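Local coordinates for cytoplasmic Protein STM1381 (Salmonella enterica subsp. enterica serovar Typhimurium, PDB 3SOZ), which is of unknown function but belongs to the putative glutamine amidotransferase family, with a fold related to class I glutaminases, at residues A69-A73 and H244-K248; V108-L114 and Y208-C214. All coordinates share one frame; numbering follows the deposited sequence.

The two contacts are neighbours, their centres about 8 Å apart and each about 15 Å from the centre of the chain. Along the sequence interaction 2 is nested inside interaction 1: 69-73 comes first, then 108-114, 208-214 and the C-terminal 244-248. Three adjacent strands of the central sheet, 73-77, 113-117 and 211-216, run parallel and begin here; interaction 2 pairs the last two, and interaction 1 lays the chain terminus against the entry to the first. Asp72 O probably accepts a hydrogen bond from Gly113 N, and Lys212 NZ reaches Lys247 O, so early, middle and late parts of the sequence meet at one end of the sheet.

Interaction 1: A69-A73 and H244-K248; sequences ACYDA and HTIKK
Lys248, the last residue of the chain, lays its side chain across the loop that leads from helix 65-69 into strand 73-77, so the tail after helix 235-246 closes over the start of a central strand of the glutaminase-like alpha/beta fold. Its ammonium donates to the backbone: Lys248 NZ lies 2.7 Å from Ala69 O, tilted 16° out of the carbonyl plane, with a C=O...N angle of 128°. Lysine suits the site because its long chain can span the loop and still offer a charged donor to a carbonyl near the end of the helix. Nearer the backbone, Lys248 CB packs 3.5 Å from Asp72 O. The side chains of Asp72 and Lys248 cross at about a right angle, and the carboxylate is not in contact with the ammonium: Asp72 OD1 and Lys248 NZ stay 5.8 Å apart, an attraction that is probably modest. Asp72 OD2 accepts a hydrogen bond from Lys5 N instead, tying the loop to strand 5-10. Asp72 CB meets the extended aliphatic chain of Lys247, with Lys247 CG 4.1 Å away. Tyr107 OH holds Tyr71 O, and the backbone of Asp72 bonds to Lys5 and Gly113, which together set the course of the loop. Deeper in, Ile246 is buried against Met205 and Cys214. Its CG1 sits between the backbone N and the carbonyl carbon (chi1 60°), a turn that sends the far methyl to the small side chain of Ala73, where Ile246 CD1 touches Ala73 CB at 3.6 Å.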
ATOM      1  N   ALA A  69      15.033 -25.826 -17.541  1.00 78.64           N
ATOM      2  CA  ALA A  69      16.051 -25.829 -18.601  1.00 77.88           C
ATOM      3  C   ALA A  69      15.514 -26.239 -19.980  1.00 77.17           C
ATOM      4  O   ALA A  69      16.023 -25.794 -21.019  1.00 77.04           O
ATOM      5  CB  ALA A  69      17.211 -26.726 -18.192  1.00 78.44           C
ATOM      6  N   CYS A  70      14.486 -27.073 -19.994  1.00 75.76           N
ATOM      7  CA  CYS A  70      13.921 -27.486 -21.251  1.00 75.53           C
ATOM      8  C   CYS A  70      13.039 -26.405 -21.848  1.00 73.93           C
ATOM      9  O   CYS A  70      12.337 -26.681 -22.822  1.00 74.48           O
ATOM     10  CB  CYS A  70      13.098 -28.761 -21.077  1.00 76.14           C
ATOM     11  SG  CYS A  70      11.637 -28.495 -20.043  1.00 82.54           S
ATOM     12  N   TYR A  71      13.041 -25.194 -21.267  1.00 71.72           N
ATOM     13  CA  TYR A  71      12.237 -24.057 -21.806  1.00 68.70           C
ATOM     14  C   TYR A  71      13.113 -23.003 -22.436  1.00 67.58           C
ATOM     15  O   TYR A  71      14.081 -22.569 -21.820  1.00 67.26           O
ATOM     16  CB  TYR A  71      11.334 -23.393 -20.737  1.00 67.63           C
ATOM     17  CG  TYR A  71      10.174 -24.243 -20.328  1.00 64.66           C
ATOM     18  CD1 TYR A  71       9.185 -24.595 -21.249  1.00 63.68           C
ATOM     19  CD2 TYR A  71      10.061 -24.721 -19.034  1.00 63.27           C
ATOM     20  CE1 TYR A  71       8.111 -25.406 -20.887  1.00 59.83           C
ATOM     21  CE2 TYR A  71       8.996 -25.548 -18.664  1.00 60.30           C
ATOM     22  CZ  TYR A  71       8.037 -25.868 -19.594  1.00 59.75           C
ATOM     23  OH  TYR A  71       6.994 -26.657 -19.232  1.00 60.96           O
ATOM     24  N   ASP A  72      12.753 -22.553 -23.634  1.00 66.19           N
ATOM     25  CA  ASP A  72      13.491 -21.458 -24.271  1.00 65.87           C
ATOM     26  C   ASP A  72      13.324 -20.107 -23.585  1.00 65.01           C
ATOM     27  O   ASP A  72      14.282 -19.335 -23.491  1.00 64.13           O
ATOM     28  CB  ASP A  72      13.132 -21.380 -25.752  1.00 66.42           C
ATOM     29  CG  ASP A  72      13.535 -22.643 -26.489  1.00 68.74           C
ATOM     30  OD1 ASP A  72      14.755 -22.972 -26.414  1.00 70.32           O
ATOM     31  OD2 ASP A  72      12.648 -23.320 -27.093  1.00 70.86           O
ATOM     32  N   ALA A  73      12.097 -19.847 -23.105  1.00 64.22           N
ATOM     33  CA  ALA A  73      11.761 -18.642 -22.341  1.00 63.17           C
ATOM     34  C   ALA A  73      10.631 -18.828 -21.334  1.00 62.76           C
ATOM     35  O   ALA A  73       9.772 -19.744 -21.426  1.00 62.44           O
ATOM     36  CB  ALA A  73      11.423 -17.516 -23.253  1.00 63.43           C
ATOM     37  N   HIS A 244      10.860 -14.882 -30.031  1.00 74.39           N
ATOM     38  CA  HIS A 244      12.061 -15.172 -30.820  1.00 75.26           C
ATOM     39  C   HIS A 244      13.254 -14.284 -30.413  1.00 75.02           C
ATOM     40  O   HIS A 244      14.347 -14.786 -30.227  1.00 75.75           O
ATOM     41  CB  HIS A 244      11.794 -15.154 -32.339  1.00 75.25           C
ATOM     42  CG  HIS A 244      10.924 -16.285 -32.817  1.00 76.95           C
ATOM     43  ND1 HIS A 244       9.813 -16.091 -33.617  1.00 78.02           N
ATOM     44  CD2 HIS A 244      10.999 -17.623 -32.600  1.00 78.25           C
ATOM     45  CE1 HIS A 244       9.248 -17.259 -33.881  1.00 78.69           C
ATOM     46  NE2 HIS A 244       9.949 -18.205 -33.275  1.00 79.46           N
ATOM     47  N   THR A 245      13.048 -12.995 -30.207  1.00 74.87           N
ATOM     48  CA  THR A 245      14.151 -12.138 -29.762  1.00 75.07           C
ATOM     49  C   THR A 245      14.844 -12.615 -28.471  1.00 76.17           C
ATOM     50  O   THR A 245      16.065 -12.475 -28.337  1.00 76.43           O
ATOM     51  CB  THR A 245      13.698 -10.699 -29.604  1.00 74.77           C
ATOM     52  OG1 THR A 245      12.961 -10.334 -30.768  1.00 73.87           O
ATOM     53  CG2 THR A 245      14.867  -9.756 -29.433  1.00 73.05           C
ATOM     54  N   ILE A 246      14.082 -13.180 -27.531  1.00 77.14           N
ATOM     55  CA  ILE A 246      14.682 -13.700 -26.286  1.00 77.99           C
ATOM     56  C   ILE A 246      14.984 -15.211 -26.263  1.00 78.74           C
ATOM     57  O   ILE A 246      15.431 -15.717 -25.231  1.00 79.02           O
ATOM     58  CB  ILE A 246      13.875 -13.332 -24.988  1.00 77.76           C
ATOM     59  CG1 ILE A 246      12.456 -13.876 -25.043  1.00 77.54           C
ATOM     60  CG2 ILE A 246      13.899 -11.854 -24.717  1.00 77.29           C
ATOM     61  CD1 ILE A 246      11.846 -14.002 -23.684  1.00 79.43           C
ATOM     62  N   LYS A 247      14.747 -15.920 -27.371  1.00 79.75           N
ATOM     63  CA  LYS A 247      15.082 -17.357 -27.456  1.00 81.22           C
ATOM     64  C   LYS A 247      16.519 -17.639 -26.995  1.00 82.16           C
ATOM     65  O   LYS A 247      17.472 -16.967 -27.428  1.00 81.54           O
ATOM     66  CB  LYS A 247      14.852 -17.926 -28.863  1.00 81.26           C
ATOM     67  CG  LYS A 247      14.826 -19.447 -28.913  1.00 81.37           C
ATOM     68  CD  LYS A 247      15.083 -19.956 -30.317  1.00 84.05           C
ATOM     69  CE  LYS A 247      14.960 -21.483 -30.400  1.00 85.64           C
ATOM     70  NZ  LYS A 247      15.021 -21.982 -31.817  1.00 85.78           N
ATOM     71  N   LYS A 248      16.652 -18.636 -26.116  1.00 83.66           N
ATOM     72  CA  LYS A 248      17.907 -18.868 -25.377  1.00 85.15           C
ATOM     73  C   LYS A 248      19.132 -19.350 -26.219  1.00 85.42           C
ATOM     74  O   LYS A 248      19.437 -20.548 -26.385  1.00 85.44           O
ATOM     75  CB  LYS A 248      17.670 -19.715 -24.103  1.00 85.14           C
ATOM     76  CG  LYS A 248      17.512 -21.227 -24.266  1.00 87.09           C
ATOM     77  CD  LYS A 248      18.147 -21.946 -23.047  1.00 89.18           C
ATOM     78  CE  LYS A 248      17.544 -23.330 -22.798  1.00 89.33           C
ATOM     79  NZ  LYS A 248      17.511 -23.599 -21.326  1.00 90.30           N
ATOM     80  OXT LYS A 248      19.865 -18.501 -26.762  1.00 85.77           O
TER

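Interaction 2: V108-L114 and Y208-C214; sequences VAEGGGL and YHKGKVC
Val108 meets Tyr208 at about a right angle, its CG1 in the plane of the phenol at the ring edge and 3.7 Å from Tyr208 CB. With that methyl anti to the backbone N (chi1 169°), it reaches Tyr208 CD2 as well. Ala109, small enough to fit between the two side chains, places CB at the edge of the His209 imidazole, 3.8 Å from His209 CD2, and beside Tyr208 CE2; that CD2 of His209 also lies above one face of the Tyr208 ring, offset toward its rim. Lys210 N donates to Ala109 O (3.1 Å), joining the helix end to the type II' turn Tyr208-Gly211. Gly111, at positive phi, is the C-prime residue of the helix-ending Schellman motif. Glycine suits position 211 because a CB would point into Val108 O and Gly112 O. Beyond the glycines the backbones pair in parallel: Leu114 N binds Lys212 O at 3.0 Å, and Cys214 N binds Leu114 O at 2.8 Å. Leu114 and Val213 point the same way, side by side; Leu114 packs on Leu137 and Val140 of helix 137-140, Val213 on Leu141 and Pro142 just after it, while Lys212 and Cys214 face helix 235-246 across the sheet.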
ATOM      1  N   VAL A 108      17.692 -17.779 -16.112  1.00 65.67           N
ATOM      2  CA  VAL A 108      17.998 -16.720 -17.058  1.00 65.46           C
ATOM      3  C   VAL A 108      19.509 -16.527 -17.220  1.00 66.17           C
ATOM      4  O   VAL A 108      20.005 -16.512 -18.345  1.00 66.44           O
ATOM      5  CB  VAL A 108      17.296 -15.384 -16.675  1.00 65.29           C
ATOM      6  CG1 VAL A 108      17.823 -14.214 -17.515  1.00 63.58           C
ATOM      7  CG2 VAL A 108      15.816 -15.520 -16.828  1.00 63.90           C
ATOM      8  N   ALA A 109      20.220 -16.342 -16.106  1.00 66.92           N
ATOM      9  CA  ALA A 109      21.697 -16.338 -16.076  1.00 67.65           C
ATOM     10  C   ALA A 109      22.335 -17.499 -16.891  1.00 68.35           C
ATOM     11  O   ALA A 109      23.326 -17.277 -17.585  1.00 68.31           O
ATOM     12  CB  ALA A 109      22.213 -16.343 -14.629  1.00 66.69           C
ATOM     13  N   GLU A 110      21.760 -18.709 -16.813  1.00 68.89           N
ATOM     14  CA  GLU A 110      22.220 -19.857 -17.611  1.00 69.88           C
ATOM     15  C   GLU A 110      21.698 -19.780 -19.057  1.00 69.43           C
ATOM     16  O   GLU A 110      21.471 -20.808 -19.724  1.00 70.36           O
ATOM     17  CB  GLU A 110      21.860 -21.214 -16.951  1.00 70.22           C
ATOM     18  CG  GLU A 110      22.857 -21.711 -15.854  1.00 74.79           C
ATOM     19  CD  GLU A 110      22.243 -21.855 -14.400  1.00 81.70           C
ATOM     20  OE1 GLU A 110      21.345 -22.728 -14.173  1.00 81.98           O
ATOM     21  OE2 GLU A 110      22.691 -21.114 -13.469  1.00 83.91           O
ATOM     22  N   GLY A 111      21.494 -18.564 -19.549  1.00 68.42           N
ATOM     23  CA  GLY A 111      21.034 -18.387 -20.933  1.00 67.16           C
ATOM     24  C   GLY A 111      19.540 -18.458 -21.249  1.00 65.93           C
ATOM     25  O   GLY A 111      19.152 -18.153 -22.372  1.00 65.96           O
ATOM     26  N   GLY A 112      18.694 -18.848 -20.292  1.00 64.49           N
ATOM     27  CA  GLY A 112      17.234 -18.777 -20.523  1.00 62.47           C
ATOM     28  C   GLY A 112      16.723 -17.353 -20.782  1.00 60.73           C
ATOM     29  O   GLY A 112      17.240 -16.388 -20.232  1.00 60.01           O
ATOM     30  N   GLY A 113      15.718 -17.205 -21.631  1.00 59.40           N
ATOM     31  CA  GLY A 113      15.031 -15.889 -21.754  1.00 58.91           C
ATOM     32  C   GLY A 113      13.789 -15.657 -20.852  1.00 57.69           C
ATOM     33  O   GLY A 113      12.991 -16.581 -20.594  1.00 56.85           O
ATOM     34  N   LEU A 114      13.655 -14.419 -20.380  1.00 56.79           N
ATOM     35  CA  LEU A 114      12.507 -13.957 -19.584  1.00 55.85           C
ATOM     36  C   LEU A 114      11.744 -12.813 -20.224  1.00 55.22           C
ATOM     37  O   LEU A 114      12.342 -11.772 -20.624  1.00 55.00           O
ATOM     38  CB  LEU A 114      12.983 -13.423 -18.243  1.00 56.03           C
ATOM     39  CG  LEU A 114      11.903 -12.990 -17.248  1.00 56.40           C
ATOM     40  CD1 LEU A 114      10.982 -14.179 -16.912  1.00 58.32           C
ATOM     41  CD2 LEU A 114      12.562 -12.459 -15.981  1.00 55.46           C
ATOM     42  N   TYR A 208      20.794 -10.676 -18.892  1.00 62.54           N
ATOM     43  CA  TYR A 208      21.182 -11.036 -17.545  1.00 63.62           C
ATOM     44  C   TYR A 208      22.181 -12.223 -17.559  1.00 64.52           C
ATOM     45  O   TYR A 208      21.799 -13.405 -17.728  1.00 64.58           O
ATOM     46  CB  TYR A 208      19.940 -11.252 -16.651  1.00 62.80           C
ATOM     47  CG  TYR A 208      20.262 -11.574 -15.203  1.00 60.86           C
ATOM     48  CD1 TYR A 208      20.864 -10.624 -14.355  1.00 57.85           C
ATOM     49  CD2 TYR A 208      19.946 -12.822 -14.673  1.00 58.86           C
ATOM     50  CE1 TYR A 208      21.155 -10.934 -13.011  1.00 55.35           C
ATOM     51  CE2 TYR A 208      20.231 -13.137 -13.348  1.00 57.47           C
ATOM     52  CZ  TYR A 208      20.833 -12.197 -12.527  1.00 56.52           C
ATOM     53  OH  TYR A 208      21.095 -12.565 -11.210  1.00 58.21           O
ATOM     54  N   HIS A 209      23.462 -11.876 -17.392  1.00 65.52           N
ATOM     55  CA  HIS A 209      24.579 -12.759 -17.750  1.00 66.35           C
ATOM     56  C   HIS A 209      24.318 -13.385 -19.115  1.00 66.37           C
ATOM     57  O   HIS A 209      24.222 -12.658 -20.095  1.00 65.92           O
ATOM     58  CB  HIS A 209      24.854 -13.791 -16.656  1.00 66.97           C
ATOM     59  CG  HIS A 209      25.099 -13.179 -15.311  1.00 69.37           C
ATOM     60  ND1 HIS A 209      26.051 -12.202 -15.102  1.00 71.63           N
ATOM     61  CD2 HIS A 209      24.511 -13.396 -14.109  1.00 71.93           C
ATOM     62  CE1 HIS A 209      26.041 -11.843 -13.828  1.00 73.21           C
ATOM     63  NE2 HIS A 209      25.119 -12.556 -13.201  1.00 72.89           N
ATOM     64  N   LYS A 210      24.153 -14.701 -19.190  1.00 67.23           N
ATOM     65  CA  LYS A 210      24.021 -15.362 -20.505  1.00 68.52           C
ATOM     66  C   LYS A 210      22.641 -15.224 -21.131  1.00 68.70           C
ATOM     67  O   LYS A 210      22.431 -15.684 -22.262  1.00 68.86           O
ATOM     68  CB  LYS A 210      24.421 -16.851 -20.468  1.00 68.67           C
ATOM     69  CG  LYS A 210      25.860 -17.135 -20.027  1.00 71.40           C
ATOM     70  CD  LYS A 210      26.241 -18.625 -20.174  1.00 76.59           C
ATOM     71  CE  LYS A 210      27.787 -18.783 -20.228  1.00 79.83           C
ATOM     72  NZ  LYS A 210      28.283 -20.196 -20.371  1.00 81.00           N
ATOM     73  N   GLY A 211      21.715 -14.583 -20.409  1.00 69.11           N
ATOM     74  CA  GLY A 211      20.304 -14.545 -20.808  1.00 68.90           C
ATOM     75  C   GLY A 211      19.737 -13.232 -21.300  1.00 68.81           C
ATOM     76  O   GLY A 211      20.209 -12.151 -20.920  1.00 68.47           O
ATOM     77  N   LYS A 212      18.703 -13.344 -22.134  1.00 68.81           N
ATOM     78  CA  LYS A 212      17.958 -12.181 -22.642  1.00 69.48           C
ATOM     79  C   LYS A 212      16.631 -11.871 -21.891  1.00 68.64           C
ATOM     80  O   LYS A 212      15.772 -12.751 -21.720  1.00 68.93           O
ATOM     81  CB  LYS A 212      17.688 -12.399 -24.128  1.00 70.02           C
ATOM     82  CG  LYS A 212      18.971 -12.697 -24.906  1.00 74.22           C
ATOM     83  CD  LYS A 212      18.747 -12.790 -26.436  1.00 79.08           C
ATOM     84  CE  LYS A 212      19.772 -13.730 -27.099  1.00 81.03           C
ATOM     85  NZ  LYS A 212      19.553 -15.201 -26.766  1.00 82.11           N
ATOM     86  N   VAL A 213      16.467 -10.623 -21.458  1.00 67.51           N
ATOM     87  CA  VAL A 213      15.259 -10.196 -20.725  1.00 66.20           C
ATOM     88  C   VAL A 213      14.465  -9.156 -21.476  1.00 65.35           C
ATOM     89  O   VAL A 213      15.021  -8.256 -22.103  1.00 65.49           O
ATOM     90  CB  VAL A 213      15.553  -9.549 -19.326  1.00 66.23           C
ATOM     91  CG1 VAL A 213      14.359  -9.737 -18.384  1.00 64.90           C
ATOM     92  CG2 VAL A 213      16.762 -10.131 -18.693  1.00 66.57           C
ATOM     93  N   CYS A 214      13.150  -9.241 -21.351  1.00 64.11           N
ATOM     94  CA  CYS A 214      12.289  -8.233 -21.934  1.00 62.98           C
ATOM     95  C   CYS A 214      11.128  -7.839 -20.990  1.00 61.91           C
ATOM     96  O   CYS A 214      10.485  -8.693 -20.367  1.00 61.21           O
ATOM     97  CB  CYS A 214      11.787  -8.737 -23.284  1.00 62.60           C
ATOM     98  SG  CYS A 214      10.697  -7.640 -24.151  1.00 65.33           S
TER